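Local coordinates for protein pyocin-S2 (PDB 5ODW) that causes breakdown of chromosomal DNA and complete inhibition of lipid synthesis in sensitive cells, acting as a bacteriocin, at residues D107-A112 against A177-T182. Residues are numbered along the deposited sequence; the frame is centred on the assembly and turned at random.
Sequences DALMDA and AILKQT
Met-110 and Leu-179 carry most of this contact, a worked example of an antiparallel helix pair within a helical bundle. Helices 96-121 and 153-204 belong to the largely helical N-terminal part of the bacteriocin. The axes of the two short segments approach to 9.6 Å. Their N-to-C directions differ by 157°. The backbones come nearest at Met-110 CA and Leu-179 CA, 6.1 Å apart.

No hydrogen bond or salt bridge links the two segments; the contact between them rests on apolar packing. Met-110 and Leu-179 run antiparallel alongside one another, Met-110 CG lying 3.8 Å from Leu-179 CB. With CG anti to the carbonyl carbon (chi1 -69°), Leu-179 lays CD1 alongside the opposing backbone, 3.8 Å from Met-110 CA. Its other methyl, CD2, meets Leu-109 CD2 at 4.1 Å, the two leucines meeting nearly perpendicularly. On this buried side helix 72-86 adds a third wall, its Val-80 and Leu-83 touching Leu-109. Val-106 and Lys-113 of helix 96-121 flank Leu-179.

The thioether serves the more open side. A bend at chi3 (-70°) turns Met-110 CE onto the peptide after Leu-179, 3.5 Å from Leu-179 O, a van der Waals contact. Lys-180 sets out away from the partner helix, yet its aliphatic chain bends at chi2 and passes crosswise over the thioether, with CD 3.8 Å from Met-110 SD.

The polar groups nearby are bonded apart from this packing. Asp-107 forms a salt bridge with Lys-103 through OD2 and, through OD1, a hydrogen bond to Ser-183 on the opposing helix. Within 177-182, Thr-182 OG1 donates to Ile-178 O at 3.0 Å, while Thr-182 N reaches that oxygen from the opposite face of the carbonyl plane.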
ATOM      1  N   ASP C 107     -58.736 -20.884  18.420  1.00 38.55           N
ATOM      2  CA  ASP C 107     -58.877 -19.791  17.460  1.00 39.04           C
ATOM      3  C   ASP C 107     -58.071 -18.540  17.846  1.00 43.55           C
ATOM      4  O   ASP C 107     -57.455 -17.913  16.997  1.00 43.85           O
ATOM      5  CB  ASP C 107     -60.349 -19.411  17.298  1.00 41.40           C
ATOM      6  CG  ASP C 107     -61.158 -20.481  16.602  1.00 51.60           C
ATOM      7  OD1 ASP C 107     -60.589 -21.529  16.250  1.00 52.55           O
ATOM      8  OD2 ASP C 107     -62.369 -20.271  16.402  1.00 55.83           O
ATOM      9  N   ALA C 108     -58.095 -18.177  19.127  1.00 40.29           N
ATOM     10  CA  ALA C 108     -57.359 -17.021  19.646  1.00 40.06           C
ATOM     11  C   ALA C 108     -55.885 -17.258  19.492  1.00 45.82           C
ATOM     12  O   ALA C 108     -55.162 -16.321  19.115  1.00 46.71           O
ATOM     13  CB  ALA C 108     -57.698 -16.771  21.105  1.00 40.23           C
ATOM     14  N   LEU C 109     -55.437 -18.521  19.742  1.00 41.86           N
ATOM     15  CA  LEU C 109     -54.038 -18.924  19.593  1.00 41.51           C
ATOM     16  C   LEU C 109     -53.654 -18.910  18.127  1.00 49.58           C
ATOM     17  O   LEU C 109     -52.611 -18.361  17.790  1.00 49.42           O
ATOM     18  CB  LEU C 109     -53.761 -20.302  20.209  1.00 40.07           C
ATOM     19  CG  LEU C 109     -52.282 -20.688  20.362  1.00 43.19           C
ATOM     20  CD1 LEU C 109     -51.531 -19.730  21.293  1.00 42.02           C
ATOM     21  CD2 LEU C 109     -52.143 -22.124  20.840  1.00 45.49           C
ATOM     22  N   MET C 110     -54.523 -19.478  17.262  1.00 48.51           N
ATOM     23  CA  MET C 110     -54.364 -19.534  15.815  1.00 49.62           C
ATOM     24  C   MET C 110     -54.173 -18.127  15.253  1.00 55.37           C
ATOM     25  O   MET C 110     -53.201 -17.901  14.527  1.00 55.37           O
ATOM     26  CB  MET C 110     -55.600 -20.188  15.180  1.00 52.95           C
ATOM     27  CG  MET C 110     -55.310 -20.906  13.882  1.00 57.67           C
ATOM     28  SD  MET C 110     -56.776 -21.139  12.839  1.00 63.58           S
ATOM     29  CE  MET C 110     -57.683 -22.364  13.783  1.00 59.02           C
ATOM     30  N   ASP C 111     -55.048 -17.204  15.631  1.00 53.55           N
ATOM     31  CA  ASP C 111     -54.969 -15.827  15.169  1.00 55.16           C
ATOM     32  C   ASP C 111     -53.685 -15.138  15.622  1.00 57.57           C
ATOM     33  O   ASP C 111     -53.092 -14.369  14.871  1.00 56.83           O
ATOM     34  CB  ASP C 111     -56.191 -15.036  15.639  1.00 58.47           C
ATOM     35  CG  ASP C 111     -57.454 -15.426  14.900  1.00 71.59           C
ATOM     36  OD1 ASP C 111     -57.375 -16.267  13.985  1.00 72.06           O
ATOM     37  OD2 ASP C 111     -58.528 -14.889  15.231  1.00 79.43           O
ATOM     38  N   ALA C 112     -53.267 -15.402  16.856  1.00 52.13           N
ATOM     39  CA  ALA C 112     -52.049 -14.805  17.392  1.00 51.01           C
ATOM     40  C   ALA C 112     -50.847 -15.250  16.574  1.00 52.32           C
ATOM     41  O   ALA C 112     -49.948 -14.471  16.281  1.00 51.69           O
ATOM     42  CB  ALA C 112     -51.871 -15.198  18.847  1.00 50.88           C
ATOM     43  N   ALA C 177     -51.767 -25.038  10.833  1.00 46.87           N
ATOM     44  CA  ALA C 177     -52.298 -26.264  10.237  1.00 47.48           C
ATOM     45  C   ALA C 177     -52.816 -27.204  11.331  1.00 50.41           C
ATOM     46  O   ALA C 177     -53.914 -27.762  11.190  1.00 51.64           O
ATOM     47  CB  ALA C 177     -51.219 -26.957   9.419  1.00 48.86           C
ATOM     48  N   ILE C 178     -52.042 -27.340  12.435  1.00 44.20           N
ATOM     49  CA  ILE C 178     -52.386 -28.164  13.607  1.00 42.82           C
ATOM     50  C   ILE C 178     -53.634 -27.604  14.295  1.00 49.60           C
ATOM     51  O   ILE C 178     -54.509 -28.382  14.678  1.00 50.86           O
ATOM     52  CB  ILE C 178     -51.200 -28.344  14.619  1.00 43.18           C
ATOM     53  CG1 ILE C 178     -49.972 -29.016  13.962  1.00 42.57           C
ATOM     54  CG2 ILE C 178     -51.667 -29.125  15.840  1.00 42.55           C
ATOM     55  CD1 ILE C 178     -48.780 -29.181  14.837  1.00 40.36           C
ATOM     56  N   LEU C 179     -53.702 -26.263  14.456  1.00 46.77           N
ATOM     57  CA  LEU C 179     -54.819 -25.583  15.109  1.00 47.03           C
ATOM     58  C   LEU C 179     -56.078 -25.574  14.255  1.00 53.97           C
ATOM     59  O   LEU C 179     -57.159 -25.614  14.824  1.00 54.86           O
ATOM     60  CB  LEU C 179     -54.447 -24.170  15.585  1.00 46.73           C
ATOM     61  CG  LEU C 179     -53.460 -24.101  16.756  1.00 50.63           C
ATOM     62  CD1 LEU C 179     -52.707 -22.786  16.770  1.00 50.21           C
ATOM     63  CD2 LEU C 179     -54.155 -24.345  18.082  1.00 53.52           C
ATOM     64  N   LYS C 180     -55.950 -25.555  12.904  1.00 51.43           N
ATOM     65  CA  LYS C 180     -57.079 -25.611  11.958  1.00 52.08           C
ATOM     66  C   LYS C 180     -57.782 -26.970  12.109  1.00 55.47           C
ATOM     67  O   LYS C 180     -59.010 -27.022  12.178  1.00 54.64           O
ATOM     68  CB  LYS C 180     -56.590 -25.421  10.507  1.00 55.13           C
ATOM     69  CG  LYS C 180     -57.353 -24.357   9.731  1.00 63.85           C
ATOM     70  CD  LYS C 180     -56.551 -23.061   9.600  1.00 70.89           C
ATOM     71  CE  LYS C 180     -57.250 -22.006   8.771  1.00 71.80           C
ATOM     72  NZ  LYS C 180     -56.413 -20.787   8.607  1.00 73.22           N
ATOM     73  N   GLN C 181     -56.983 -28.061  12.198  1.00 52.60           N
ATOM     74  CA  GLN C 181     -57.458 -29.434  12.380  1.00 52.79           C
ATOM     75  C   GLN C 181     -58.041 -29.623  13.777  1.00 55.35           C
ATOM     76  O   GLN C 181     -59.060 -30.306  13.906  1.00 56.14           O
ATOM     77  CB  GLN C 181     -56.340 -30.455  12.102  1.00 54.38           C
ATOM     78  CG  GLN C 181     -56.817 -31.919  12.134  1.00 58.34           C
ATOM     79  CD  GLN C 181     -55.773 -32.928  11.700  1.00 70.73           C
ATOM     80  OE1 GLN C 181     -54.676 -32.558  11.270  1.00 61.22           O
ATOM     81  NE2 GLN C 181     -56.076 -34.227  11.794  1.00 65.45           N
ATOM     82  N   THR C 182     -57.416 -29.007  14.814  1.00 49.33           N
ATOM     83  CA  THR C 182     -57.913 -29.055  16.192  1.00 48.11           C
ATOM     84  C   THR C 182     -59.252 -28.306  16.300  1.00 51.99           C
ATOM     85  O   THR C 182     -60.190 -28.843  16.890  1.00 51.09           O
ATOM     86  CB  THR C 182     -56.850 -28.610  17.197  1.00 53.46           C
ATOM     87  OG1 THR C 182     -55.751 -29.519  17.125  1.00 54.90           O
ATOM     88  CG2 THR C 182     -57.374 -28.588  18.629  1.00 49.35           C
TER